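PDB 3OG2: beta-galactosidase from Trichoderma reesei, which probably hydrolyses terminal non-reducing beta-D-galactose residues from beta-D-galactosides, as a glycoside hydrolase of family 35. Local coordinates for residues 478-483 with 544-549; 507-512 with 538-543; 727-732 with 806-811; 747-752 with 763-768. One frame throughout, in Å; residues are numbered along the deposited sequence.

Contact 1. Residues 478-483 with 544-549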
loop_
_atom_site.group_PDB
_atom_site.type_symbol
_atom_site.label_atom_id
_atom_site.label_comp_id
_atom_site.label_asym_id
_atom_site.label_seq_id
_atom_site.Cartn_x
_atom_site.Cartn_y
_atom_site.Cartn_z
ATOM N N ALA A 478 9.987 3.484 -36.747
ATOM C CA ALA A 478 10.914 3.605 -37.888
ATOM C C ALA A 478 10.263 4.266 -39.098
ATOM O O ALA A 478 10.944 4.852 -39.941
ATOM C CB ALA A 478 11.468 2.232 -38.188
ATOM N N GLU A 479 8.948 4.244 -39.253
ATOM C CA GLU A 479 8.307 4.695 -40.488
ATOM C C GLU A 479 7.302 5.810 -40.241
ATOM O O GLU A 479 6.789 6.487 -41.137
ATOM C CB GLU A 479 7.688 3.447 -41.121
ATOM C CG GLU A 479 6.597 2.754 -40.365
ATOM C CD GLU A 479 6.921 1.994 -39.104
ATOM O OE1 GLU A 479 7.552 2.497 -38.158
ATOM O OE2 GLU A 479 6.527 0.803 -38.989
ATOM N N LYS A 480 6.953 6.051 -38.998
ATOM C CA LYS A 480 5.966 7.040 -38.633
ATOM C C LYS A 480 6.279 7.544 -37.200
ATOM O O LYS A 480 6.926 6.843 -36.423
ATOM C CB LYS A 480 4.529 6.547 -38.655
ATOM C CG LYS A 480 4.098 5.289 -37.930
ATOM C CD LYS A 480 2.591 5.054 -37.888
ATOM C CE LYS A 480 2.136 3.742 -37.228
ATOM N NZ LYS A 480 0.608 3.647 -37.229
ATOM N N THR A 481 5.782 8.721 -36.898
ATOM C CA THR A 481 5.715 9.210 -35.513
ATOM C C THR A 481 4.265 9.157 -35.082
ATOM O O THR A 481 3.406 9.569 -35.862
ATOM C CB THR A 481 6.286 10.633 -35.417
ATOM O OG1 THR A 481 7.670 10.615 -35.798
ATOM C CG2 THR A 481 6.253 11.199 -34.011
ATOM N N VAL A 482 3.993 8.630 -33.897
ATOM C CA VAL A 482 2.622 8.508 -33.428
ATOM C C VAL A 482 2.429 9.396 -32.233
ATOM O O VAL A 482 3.306 9.425 -31.338
ATOM C CB VAL A 482 2.364 7.040 -33.053
ATOM C CG1 VAL A 482 1.084 6.933 -32.244
ATOM C CG2 VAL A 482 2.288 6.212 -34.314
ATOM N N LEU A 483 1.320 10.117 -32.173
ATOM C CA LEU A 483 0.939 10.959 -31.047
ATOM C C LEU A 483 -0.495 10.561 -30.649
ATOM O O LEU A 483 -1.335 10.438 -31.547
ATOM C CB LEU A 483 0.965 12.426 -31.487
ATOM C CG LEU A 483 0.399 13.439 -30.504
ATOM C CD1 LEU A 483 1.211 13.496 -29.204
ATOM C CD2 LEU A 483 0.371 14.833 -31.159
ATOM N N SER A 544 4.614 12.130 -42.047
ATOM C CA SER A 544 4.865 10.884 -41.352
ATOM C C SER A 544 4.393 10.925 -39.891
ATOM O O SER A 544 4.650 9.960 -39.165
ATOM C CB SER A 544 6.341 10.473 -41.397
ATOM O OG SER A 544 7.168 11.363 -40.682
ATOM N N LEU A 545 3.700 11.967 -39.502
ATOM C CA LEU A 545 3.083 12.063 -38.162
ATOM C C LEU A 545 1.646 11.559 -38.225
ATOM O O LEU A 545 0.872 11.972 -39.075
ATOM C CB LEU A 545 3.116 13.535 -37.726
ATOM C CG LEU A 545 2.424 13.808 -36.367
ATOM C CD1 LEU A 545 3.118 13.087 -35.223
ATOM C CD2 LEU A 545 2.315 15.286 -36.097
ATOM N N VAL A 546 1.285 10.635 -37.352
ATOM C CA VAL A 546 -0.086 10.121 -37.259
ATOM C C VAL A 546 -0.601 10.444 -35.866
ATOM O O VAL A 546 0.046 10.091 -34.887
ATOM C CB VAL A 546 -0.130 8.622 -37.509
ATOM C CG1 VAL A 546 -1.587 8.203 -37.398
ATOM C CG2 VAL A 546 0.517 8.304 -38.857
ATOM N N ILE A 547 -1.723 11.170 -35.831
ATOM C CA ILE A 547 -2.308 11.554 -34.548
ATOM C C ILE A 547 -3.608 10.770 -34.336
ATOM O O ILE A 547 -4.478 10.811 -35.214
ATOM C CB ILE A 547 -2.544 13.069 -34.423
ATOM C CG1 ILE A 547 -1.346 13.872 -34.928
ATOM C CG2 ILE A 547 -2.876 13.391 -32.971
ATOM C CD1 ILE A 547 -1.525 14.546 -36.285
ATOM N N TYR A 548 -3.654 10.097 -33.192
ATOM C CA TYR A 548 -4.845 9.366 -32.754
ATOM C C TYR A 548 -5.519 10.208 -31.711
ATOM O O TYR A 548 -4.884 10.553 -30.689
ATOM C CB TYR A 548 -4.436 8.020 -32.171
ATOM C CG TYR A 548 -3.776 7.079 -33.145
ATOM C CD1 TYR A 548 -2.452 7.277 -33.551
ATOM C CD2 TYR A 548 -4.423 5.976 -33.680
ATOM C CE1 TYR A 548 -1.825 6.431 -34.438
ATOM C CE2 TYR A 548 -3.793 5.115 -34.585
ATOM C CZ TYR A 548 -2.493 5.348 -34.974
ATOM O OH TYR A 548 -1.847 4.487 -35.846
ATOM N N MET A 549 -6.782 10.580 -31.937
ATOM C CA MET A 549 -7.534 11.493 -31.076
ATOM C C MET A 549 -8.657 10.704 -30.424
ATOM O O MET A 549 -9.578 10.300 -31.163
ATOM C CB MET A 549 -8.073 12.628 -31.921
ATOM C CG MET A 549 -6.967 13.611 -32.373
ATOM S SD MET A 549 -7.523 14.578 -33.807
ATOM C CE MET A 549 -6.980 13.475 -35.097
HETATM O O HOH W 1 8.313 10.365 -38.486
#
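Lys480 runs past Val546 on the adjacent strand and meets Tyr548: its NZ donates to Tyr548 OH at 2.9 Å, arriving near the plane of the ring. CG sits between the backbone N and the carbonyl carbon (chi1 52°), and the extended chain beyond it brings CD to 4.0 Å from Val546 CG2. At Thr481 the parallel pairing begins. Its N donates to Ser544 O and its O accepts from Val546 N, each at 2.8 Å, while a water joins Thr481 OG1 to Ser544 OG. Val482 turns to the same face as Val546 and sets CG1 against the tyrosine, 3.7 Å from Tyr548 CE1. Leu483 continues the pattern, its N bonding to Val546 O and its O taking Tyr548 N at 2.9 Å. On the other face its CB lies 4.4 Å from Leu545 CD1. The strand axes, 4.7 Å apart and 21° from parallel, agree with this alternation of bonds. Asp640 receives both polar ends, through a salt bridge with Lys480 and a hydrogen bond with Tyr548. The ammonium and the phenol are therefore tied to each other and to one carboxylate, an arrangement that probably stabilises the lysine's positive charge in this buried setting.

Contact 2. Residues 507-512 with 538-543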
loop_
_atom_site.group_PDB
_atom_site.type_symbol
_atom_site.label_atom_id
_atom_site.label_comp_id
_atom_site.label_asym_id
_atom_site.label_seq_id
_atom_site.Cartn_x
_atom_site.Cartn_y
_atom_site.Cartn_z
ATOM N N ALA A 507 2.221 18.270 -50.374
ATOM C CA ALA A 507 1.687 17.373 -49.346
ATOM C C ALA A 507 0.528 17.977 -48.559
ATOM O O ALA A 507 0.478 19.195 -48.341
ATOM C CB ALA A 507 2.812 16.976 -48.398
ATOM N N LYS A 508 -0.425 17.152 -48.120
ATOM C CA LYS A 508 -1.513 17.668 -47.300
ATOM C C LYS A 508 -2.009 16.662 -46.283
ATOM O O LYS A 508 -1.705 15.480 -46.396
ATOM C CB LYS A 508 -2.746 17.983 -48.146
ATOM C CG LYS A 508 -2.928 16.876 -49.180
ATOM C CD LYS A 508 -3.852 17.380 -50.289
ATOM C CE LYS A 508 -4.184 16.286 -51.293
ATOM N NZ LYS A 508 -5.512 15.665 -51.075
ATOM N N ALA A 509 -2.782 17.194 -45.342
ATOM C CA ALA A 509 -3.325 16.318 -44.323
ATOM C C ALA A 509 -4.201 15.231 -44.921
ATOM O O ALA A 509 -4.890 15.466 -45.911
ATOM C CB ALA A 509 -4.122 17.180 -43.346
ATOM N N LYS A 510 -4.203 14.057 -44.284
ATOM C CA LYS A 510 -5.090 12.969 -44.719
ATOM C C LYS A 510 -5.920 12.492 -43.533
ATOM O O LYS A 510 -5.374 12.111 -42.517
ATOM C CB LYS A 510 -4.293 11.813 -45.336
ATOM C CG LYS A 510 -5.152 10.753 -46.013
ATOM C CD LYS A 510 -4.363 9.679 -46.747
ATOM C CE LYS A 510 -5.160 8.404 -46.930
ATOM N NZ LYS A 510 -6.556 8.674 -47.385
ATOM N N LYS A 511 -7.236 12.520 -43.683
ATOM C CA LYS A 511 -8.132 12.012 -42.657
ATOM C C LYS A 511 -8.207 10.506 -42.800
ATOM O O LYS A 511 -8.560 10.069 -43.886
ATOM C CB LYS A 511 -9.533 12.594 -42.791
ATOM C CG LYS A 511 -9.599 14.078 -42.502
ATOM C CD LYS A 511 -11.019 14.639 -42.624
ATOM C CE LYS A 511 -10.934 16.117 -42.246
ATOM N NZ LYS A 511 -12.225 16.830 -42.301
ATOM N N ILE A 512 -7.886 9.780 -41.773
ATOM C CA ILE A 512 -7.867 8.320 -41.864
ATOM C C ILE A 512 -9.091 7.710 -41.206
ATOM O O ILE A 512 -9.706 6.786 -41.777
ATOM C CB ILE A 512 -6.593 7.766 -41.214
ATOM C CG1 ILE A 512 -5.325 8.455 -41.734
ATOM C CG2 ILE A 512 -6.462 6.254 -41.373
ATOM C CD1 ILE A 512 -5.078 8.130 -43.191
ATOM N N GLN A 538 -10.748 9.620 -33.818
ATOM C CA GLN A 538 -10.380 10.314 -35.026
ATOM C C GLN A 538 -8.879 10.063 -35.284
ATOM O O GLN A 538 -8.093 10.030 -34.326
ATOM C CB GLN A 538 -10.590 11.831 -34.902
ATOM C CG GLN A 538 -11.902 12.226 -34.252
ATOM C CD GLN A 538 -13.109 11.841 -35.080
ATOM O OE1 GLN A 538 -13.271 12.432 -36.182
ATOM N NE2 GLN A 538 -13.973 10.943 -34.574
ATOM N N VAL A 539 -8.496 9.909 -36.539
ATOM C CA VAL A 539 -7.082 9.687 -36.831
ATOM C C VAL A 539 -6.774 10.533 -38.057
ATOM O O VAL A 539 -7.487 10.450 -39.058
ATOM C CB VAL A 539 -6.738 8.212 -37.114
ATOM C CG1 VAL A 539 -5.232 8.024 -37.410
ATOM C CG2 VAL A 539 -7.138 7.303 -35.962
ATOM N N VAL A 540 -5.705 11.303 -37.988
ATOM C CA VAL A 540 -5.235 12.123 -39.090
ATOM C C VAL A 540 -3.737 11.888 -39.293
ATOM O O VAL A 540 -2.974 11.782 -38.325
ATOM C CB VAL A 540 -5.498 13.634 -38.840
ATOM C CG1 VAL A 540 -4.874 14.486 -39.960
ATOM C CG2 VAL A 540 -6.990 13.883 -38.701
ATOM N N GLN A 541 -3.335 11.806 -40.552
ATOM C CA GLN A 541 -1.933 11.680 -40.919
ATOM C C GLN A 541 -1.440 12.993 -41.542
ATOM O O GLN A 541 -2.069 13.525 -42.466
ATOM C CB GLN A 541 -1.748 10.551 -41.930
ATOM C CG GLN A 541 -0.271 10.473 -42.328
ATOM C CD GLN A 541 -0.001 9.294 -43.227
ATOM O OE1 GLN A 541 -0.971 8.654 -43.632
ATOM N NE2 GLN A 541 1.267 9.018 -43.541
ATOM N N LEU A 542 -0.358 13.534 -41.007
ATOM C CA LEU A 542 0.310 14.725 -41.508
ATOM C C LEU A 542 1.738 14.366 -41.878
ATOM O O LEU A 542 2.631 14.285 -41.036
ATOM C CB LEU A 542 0.297 15.859 -40.487
ATOM C CG LEU A 542 -1.019 16.234 -39.806
ATOM C CD1 LEU A 542 -0.777 17.302 -38.749
ATOM C CD2 LEU A 542 -2.041 16.693 -40.830
ATOM N N GLY A 543 2.031 14.142 -43.140
ATOM C CA GLY A 543 3.365 13.645 -43.464
ATOM C C GLY A 543 3.525 12.279 -42.821
ATOM O O GLY A 543 2.712 11.374 -42.985
HETATM O O HOH W 2 -0.172 13.808 -45.068
#
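An antiparallel pairing at the margin of a five-stranded mixed sheet joins 507-512 to 538-543, with strand 510-513 outermost within the chain. Lys510 and Gln541 form a hydrogen-bonded pair: Lys510 N donates to Gln541 O at 2.9 Å, and Gln541 N returns a bond to Lys510 O at 2.8 Å. Both donors lie in the plane of the carbonyl they address. A third bond, Ile512 N to Val539 O, follows at 2.8 Å, its donor tilted 26° from the carbonyl plane. Between them Lys511 and Val540 make a non-hydrogen-bonded pair with CA atoms 4.6 Å apart.

The sheet's strand order, 470-476, 481-487, 545-551, 538-542, 510-513, places 538-542 between this edge strand and 545-551, which it also meets antiparallel. The two faces of this pairing are packed differently. Ala509 CB presses on Leu542 CD2 at 3.3 Å, tighter than usual van der Waals contact, on the face where Ala509, Lys511 and Val540 touch Ile519. On the face of Lys510 and Gln541, Ile512 CG1 lies against Gln541 CB at 4.2 Å; Leu638 from a loop touches both Ile512 and Val539.

The amide of Gln541 reaches the carbonyl of Gly543, two residues on, where NE2 donates to Gly543 O at 2.8 Å; a side chain extended throughout, with CG opposite the backbone nitrogen (chi1 178°), brings it there. A water bridges the backbone at this end, donating to Lys508 O and Gln541 O and accepting from Gly543 N. On the Val540 face, Lys511 NZ is hydrogen-bonded to Val517 O.

Contact 3. Residues 727-732 with 806-811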
loop_
_atom_site.group_PDB
_atom_site.type_symbol
_atom_site.label_atom_id
_atom_site.label_comp_id
_atom_site.label_asym_id
_atom_site.label_seq_id
_atom_site.Cartn_x
_atom_site.Cartn_y
_atom_site.Cartn_z
ATOM N N GLN A 727 -14.428 -7.900 45.912
ATOM C CA GLN A 727 -14.646 -6.970 44.836
ATOM C C GLN A 727 -13.332 -6.882 44.059
ATOM O O GLN A 727 -12.283 -6.646 44.644
ATOM C CB GLN A 727 -15.039 -5.603 45.387
ATOM C CG GLN A 727 -16.359 -5.629 46.184
ATOM C CD GLN A 727 -17.591 -6.117 45.474
ATOM O OE1 GLN A 727 -18.520 -6.621 46.167
ATOM N NE2 GLN A 727 -17.654 -5.988 44.143
ATOM N N LEU A 728 -13.438 -7.060 42.754
ATOM C CA LEU A 728 -12.275 -6.983 41.888
ATOM C C LEU A 728 -12.375 -5.788 40.943
ATOM O O LEU A 728 -13.387 -5.590 40.259
ATOM C CB LEU A 728 -12.240 -8.266 41.026
ATOM C CG LEU A 728 -11.146 -8.286 39.960
ATOM C CD1 LEU A 728 -9.780 -8.320 40.638
ATOM C CD2 LEU A 728 -11.410 -9.513 39.073
ATOM N N PHE A 729 -11.333 -5.000 40.892
ATOM C CA PHE A 729 -11.164 -3.885 39.967
ATOM C C PHE A 729 -10.082 -4.346 39.033
ATOM O O PHE A 729 -9.022 -4.793 39.534
ATOM C CB PHE A 729 -10.731 -2.601 40.713
ATOM C CG PHE A 729 -10.161 -1.574 39.758
ATOM C CD1 PHE A 729 -11.016 -0.953 38.859
ATOM C CD2 PHE A 729 -8.811 -1.258 39.787
ATOM C CE1 PHE A 729 -10.510 -0.015 37.989
ATOM C CE2 PHE A 729 -8.299 -0.305 38.922
ATOM C CZ PHE A 729 -9.164 0.325 38.038
ATOM N N LEU A 730 -10.304 -4.268 37.751
ATOM C CA LEU A 730 -9.302 -4.671 36.782
ATOM C C LEU A 730 -9.200 -3.691 35.628
ATOM O O LEU A 730 -10.162 -3.417 34.931
ATOM C CB LEU A 730 -9.743 -6.027 36.281
ATOM C CG LEU A 730 -8.801 -6.906 35.570
ATOM C CD1 LEU A 730 -7.551 -7.311 36.369
ATOM C CD2 LEU A 730 -9.585 -8.164 35.168
ATOM N N SER A 731 -8.027 -3.106 35.447
ATOM C CA SER A 731 -7.764 -2.162 34.378
ATOM C C SER A 731 -6.928 -2.850 33.324
ATOM O O SER A 731 -5.783 -3.260 33.614
ATOM C CB SER A 731 -7.091 -0.919 34.976
ATOM O OG SER A 731 -6.827 0.039 33.964
ATOM N N THR A 732 -7.524 -3.063 32.154
ATOM C CA THR A 732 -6.823 -3.755 31.059
ATOM C C THR A 732 -6.543 -2.837 29.907
ATOM O O THR A 732 -7.207 -1.811 29.691
ATOM C CB THR A 732 -7.613 -5.010 30.593
ATOM O OG1 THR A 732 -8.947 -4.590 30.184
ATOM C CG2 THR A 732 -7.725 -6.063 31.679
ATOM N N ASP A 806 -3.606 -2.170 36.110
ATOM C CA ASP A 806 -3.838 -1.960 37.530
ATOM C C ASP A 806 -4.910 -2.941 37.940
ATOM O O ASP A 806 -5.705 -3.430 37.114
ATOM C CB ASP A 806 -4.359 -0.538 37.818
ATOM C CG ASP A 806 -4.157 -0.098 39.249
ATOM O OD1 ASP A 806 -3.596 -0.878 40.050
ATOM O OD2 ASP A 806 -4.517 1.051 39.557
ATOM N N TYR A 807 -4.978 -3.252 39.216
ATOM C CA TYR A 807 -6.048 -4.061 39.773
ATOM C C TYR A 807 -6.132 -3.807 41.273
ATOM O O TYR A 807 -5.198 -3.347 41.892
ATOM C CB TYR A 807 -5.806 -5.555 39.519
ATOM C CG TYR A 807 -4.612 -6.143 40.216
ATOM C CD1 TYR A 807 -4.690 -6.702 41.515
ATOM C CD2 TYR A 807 -3.370 -6.162 39.592
ATOM C CE1 TYR A 807 -3.608 -7.235 42.173
ATOM C CE2 TYR A 807 -2.259 -6.706 40.222
ATOM C CZ TYR A 807 -2.392 -7.219 41.491
ATOM O OH TYR A 807 -1.294 -7.773 42.086
ATOM N N ALA A 808 -7.254 -4.243 41.820
ATOM C CA ALA A 808 -7.400 -4.194 43.276
ATOM C C ALA A 808 -8.412 -5.295 43.608
ATOM O O ALA A 808 -9.479 -5.358 42.977
ATOM C CB ALA A 808 -7.916 -2.863 43.778
ATOM N N LEU A 809 -8.092 -6.120 44.550
ATOM C CA LEU A 809 -9.025 -7.161 45.008
ATOM C C LEU A 809 -9.250 -6.889 46.490
ATOM O O LEU A 809 -8.270 -6.849 47.255
ATOM C CB LEU A 809 -8.388 -8.531 44.798
ATOM C CG LEU A 809 -9.313 -9.696 45.216
ATOM C CD1 LEU A 809 -10.633 -9.713 44.456
ATOM C CD2 LEU A 809 -8.573 -11.016 44.997
ATOM N N THR A 810 -10.493 -6.708 46.902
ATOM C CA THR A 810 -10.760 -6.318 48.276
ATOM C C THR A 810 -11.806 -7.274 48.869
ATOM O O THR A 810 -12.717 -7.732 48.167
ATOM C CB THR A 810 -11.245 -4.851 48.394
ATOM O OG1 THR A 810 -12.302 -4.669 47.432
ATOM C CG2 THR A 810 -10.170 -3.817 48.082
ATOM N N SER A 811 -11.618 -7.546 50.165
ATOM C CA SER A 811 -12.597 -8.324 50.870
ATOM C C SER A 811 -13.798 -7.443 51.207
ATOM O O SER A 811 -13.793 -6.208 51.028
ATOM C CB SER A 811 -12.023 -8.886 52.183
ATOM O OG SER A 811 -12.109 -7.847 53.170
HETATM O O HOH W 3 -11.560 -3.747 44.670
#
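Strands 727-732 and 806-811 run antiparallel, their axes 4.6 Å apart and 176° between directions, with Gln727-Thr810, Phe729-Ala808 and Ser731-Asp806 as the hydrogen-bonded pairs. The first two pairs carry bonds both ways, including Phe729 N to Ala808 O at 2.8 Å. At the third, Ser731 N to Asp806 O is firm at 2.9 Å, whereas the return bond from Asp806 N to Ser731 O is weak at 3.5 Å.

Phe729, its CG anti to the backbone N (chi1 163°), sets its ring beside Asp806. Ring and carboxylate planes stand 86° apart, and OD2 lies near the plane of the ring at its edge, 4.1 Å from CE2. A water donates to Gln727 O and also bonds to Thr810 OG1, on the same face. The opposite face is largely apolar across the two strands: Leu809 CD1 comes within 4.1 Å of Leu728 CB, and Leu730 CD1 meets Tyr807 CB at 4.0 Å.

Leu728 and Leu730 touch Leu778 and Val780 of strand 775-782, in the facing sheet, and Leu809 packs on Leu767; Tyr807 OH is hydrogen-bonded to Trp821 NE1. Strand 726-733 is the middle of a three-stranded antiparallel sheet, flanked by 803-811 and 760-767.

Contact 4. Residues 747-752 with 763-768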
loop_
_atom_site.group_PDB
_atom_site.type_symbol
_atom_site.label_atom_id
_atom_site.label_comp_id
_atom_site.label_asym_id
_atom_site.label_seq_id
_atom_site.Cartn_x
_atom_site.Cartn_y
_atom_site.Cartn_z
ATOM N N ARG A 747 -15.912 -20.346 36.312
ATOM C CA ARG A 747 -17.087 -19.470 36.300
ATOM C C ARG A 747 -16.832 -18.204 35.505
ATOM O O ARG A 747 -15.931 -17.442 35.799
ATOM C CB ARG A 747 -17.482 -19.086 37.745
ATOM C CG ARG A 747 -18.736 -18.204 37.770
ATOM C CD ARG A 747 -19.026 -17.534 39.115
ATOM N NE ARG A 747 -18.794 -18.330 40.326
ATOM C CZ ARG A 747 -18.651 -17.819 41.562
ATOM N NH1 ARG A 747 -18.744 -16.511 41.676
ATOM N NH2 ARG A 747 -18.437 -18.574 42.647
ATOM N N PHE A 748 -17.635 -17.951 34.478
ATOM C CA PHE A 748 -17.489 -16.729 33.696
ATOM C C PHE A 748 -17.905 -15.561 34.578
ATOM O O PHE A 748 -18.981 -15.536 35.182
ATOM C CB PHE A 748 -18.361 -16.819 32.460
ATOM C CG PHE A 748 -18.297 -15.529 31.636
ATOM C CD1 PHE A 748 -17.116 -15.059 31.106
ATOM C CD2 PHE A 748 -19.470 -14.826 31.396
ATOM C CE1 PHE A 748 -17.048 -13.904 30.318
ATOM C CE2 PHE A 748 -19.440 -13.653 30.650
ATOM C CZ PHE A 748 -18.232 -13.177 30.094
ATOM N N ILE A 749 -17.033 -14.546 34.618
ATOM C CA ILE A 749 -17.330 -13.342 35.415
ATOM C C ILE A 749 -17.766 -12.233 34.508
ATOM O O ILE A 749 -18.758 -11.535 34.808
ATOM C CB ILE A 749 -16.078 -12.967 36.216
ATOM C CG1 ILE A 749 -15.737 -14.075 37.221
ATOM C CG2 ILE A 749 -16.184 -11.636 36.943
ATOM C CD1 ILE A 749 -16.785 -14.229 38.278
ATOM N N GLY A 750 -17.098 -11.965 33.399
ATOM C CA GLY A 750 -17.554 -10.842 32.581
ATOM C C GLY A 750 -16.531 -10.541 31.486
ATOM O O GLY A 750 -15.422 -11.009 31.536
ATOM N N SER A 751 -16.972 -9.743 30.525
ATOM C CA SER A 751 -16.101 -9.273 29.473
ATOM C C SER A 751 -16.223 -7.756 29.308
ATOM O O SER A 751 -17.331 -7.190 29.460
ATOM C CB SER A 751 -16.508 -9.865 28.096
ATOM O OG SER A 751 -16.194 -11.243 28.085
ATOM N N PHE A 752 -15.099 -7.149 28.966
ATOM C CA PHE A 752 -15.146 -5.836 28.316
ATOM C C PHE A 752 -15.248 -6.104 26.822
ATOM O O PHE A 752 -14.292 -6.660 26.245
ATOM C CB PHE A 752 -13.879 -5.048 28.648
ATOM C CG PHE A 752 -13.874 -3.762 27.840
ATOM C CD1 PHE A 752 -14.798 -2.754 28.090
ATOM C CD2 PHE A 752 -12.945 -3.578 26.850
ATOM C CE1 PHE A 752 -14.789 -1.585 27.350
ATOM C CE2 PHE A 752 -12.905 -2.403 26.100
ATOM C CZ PHE A 752 -13.835 -1.396 26.372
ATOM N N SER A 763 -12.716 -2.188 34.571
ATOM C CA SER A 763 -13.852 -3.034 34.868
ATOM C C SER A 763 -13.912 -3.354 36.346
ATOM O O SER A 763 -12.908 -3.562 37.024
ATOM C CB SER A 763 -13.694 -4.323 34.061
ATOM O OG SER A 763 -13.530 -4.050 32.662
ATOM N N SER A 764 -15.122 -3.450 36.874
ATOM C CA SER A 764 -15.344 -3.836 38.248
ATOM C C SER A 764 -16.260 -5.040 38.309
ATOM O O SER A 764 -17.330 -5.026 37.701
ATOM C CB SER A 764 -15.972 -2.637 38.974
ATOM O OG SER A 764 -14.964 -1.593 39.064
ATOM N N TYR A 765 -15.855 -6.063 39.033
ATOM C CA TYR A 765 -16.599 -7.292 39.098
ATOM C C TYR A 765 -16.739 -7.712 40.547
ATOM O O TYR A 765 -15.867 -7.468 41.388
ATOM C CB TYR A 765 -15.844 -8.382 38.319
ATOM C CG TYR A 765 -15.614 -8.148 36.838
ATOM C CD1 TYR A 765 -16.681 -8.092 35.922
ATOM C CD2 TYR A 765 -14.350 -7.972 36.281
ATOM C CE1 TYR A 765 -16.501 -7.877 34.554
ATOM C CE2 TYR A 765 -14.138 -7.753 34.910
ATOM C CZ TYR A 765 -15.217 -7.712 34.053
ATOM O OH TYR A 765 -15.003 -7.485 32.690
ATOM N N THR A 766 -17.840 -8.390 40.887
ATOM C CA THR A 766 -17.985 -8.996 42.188
ATOM C C THR A 766 -17.630 -10.476 42.072
ATOM O O THR A 766 -18.117 -11.160 41.141
ATOM C CB THR A 766 -19.435 -8.859 42.685
ATOM O OG1 THR A 766 -19.726 -7.449 42.772
ATOM C CG2 THR A 766 -19.648 -9.489 44.040
ATOM N N LEU A 767 -16.815 -10.940 42.999
ATOM C CA LEU A 767 -16.472 -12.365 43.062
ATOM C C LEU A 767 -17.228 -12.899 44.286
ATOM O O LEU A 767 -16.792 -12.703 45.417
ATOM C CB LEU A 767 -14.976 -12.629 43.141
ATOM C CG LEU A 767 -14.115 -11.865 42.095
ATOM C CD1 LEU A 767 -12.629 -12.160 42.374
ATOM C CD2 LEU A 767 -14.515 -12.205 40.670
ATOM N N ASP A 768 -18.366 -13.537 44.032
ATOM C CA ASP A 768 -19.229 -13.935 45.129
ATOM C C ASP A 768 -19.207 -15.422 45.405
ATOM O O ASP A 768 -18.728 -16.212 44.562
ATOM C CB ASP A 768 -20.670 -13.559 44.728
ATOM C CG ASP A 768 -21.589 -13.448 45.925
ATOM O OD1 ASP A 768 -21.181 -13.368 47.106
ATOM O OD2 ASP A 768 -22.815 -13.433 45.663
HETATM O O HOH W 4 -19.425 -13.760 41.173
#
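Ile749 packs tightly on Tyr765: its CG2 approaches the root of the ring, 3.5 Å from both CG and CB. That methyl is anti to the backbone N, while CG1 lies beside the backbone N (chi1 -64°) and carries CD1 to Leu767 CD2 at 3.9 Å, crossing that side chain at about a right angle. Farther out, Tyr765 CE1 passes 3.7 Å from Gly750 CA, where glycine leaves room for the ring, and OH comes 3.6 Å from Ser751 C.

The Arg747 end is polar and water-linked. Arg747 grips the backbone carbonyl oxygen of Asp768 end-on, NH1 at 2.9 Å and NH2 at 3.1 Å from Asp768 O. A water accepts from Asp768 N, donates to Thr766 O and takes a weak bond from NH1. The aspartate carboxylate itself turns to a salt bridge with Arg725. The loose end is at Phe752, whose CB only brushes Ser763 OG, at 4.2 Å.

No backbone hydrogen bond joins the segments, and their strand axes stay 7.7 Å apart, so two separate sheets meet here through side chains. Ile749 and Gly750 both face Val742, forming a classic beta bulge, and two outer strands of opposed antiparallel sheets meet along the margin of a beta sandwich.

The contacts form two close pairs on opposite sides of the chain's centre. Contacts 1 and 2, with centres 10 Å apart, share a mixed sheet: Met549 N meets Gln538 O at 2.8 Å and Ile547 N meets Val540 O at 2.9 Å, both probable hydrogen bonds. Contacts 3 and 4 are also 10 Å apart between centres, joined by probable hydrogen bonds, Leu730 N to Ser763 O and Leu728 O to Tyr765 N, each 2.8 Å; contact 3 is pairing within a sheet, contact 4 packing between sheets. Between contacts 1 and 3 the centres are about 79 Å apart. All four lie away from the galactose-binding residues; the Phe729 side chain is about 5 Å from an N-acetylglucosamine of a protein-attached glycan.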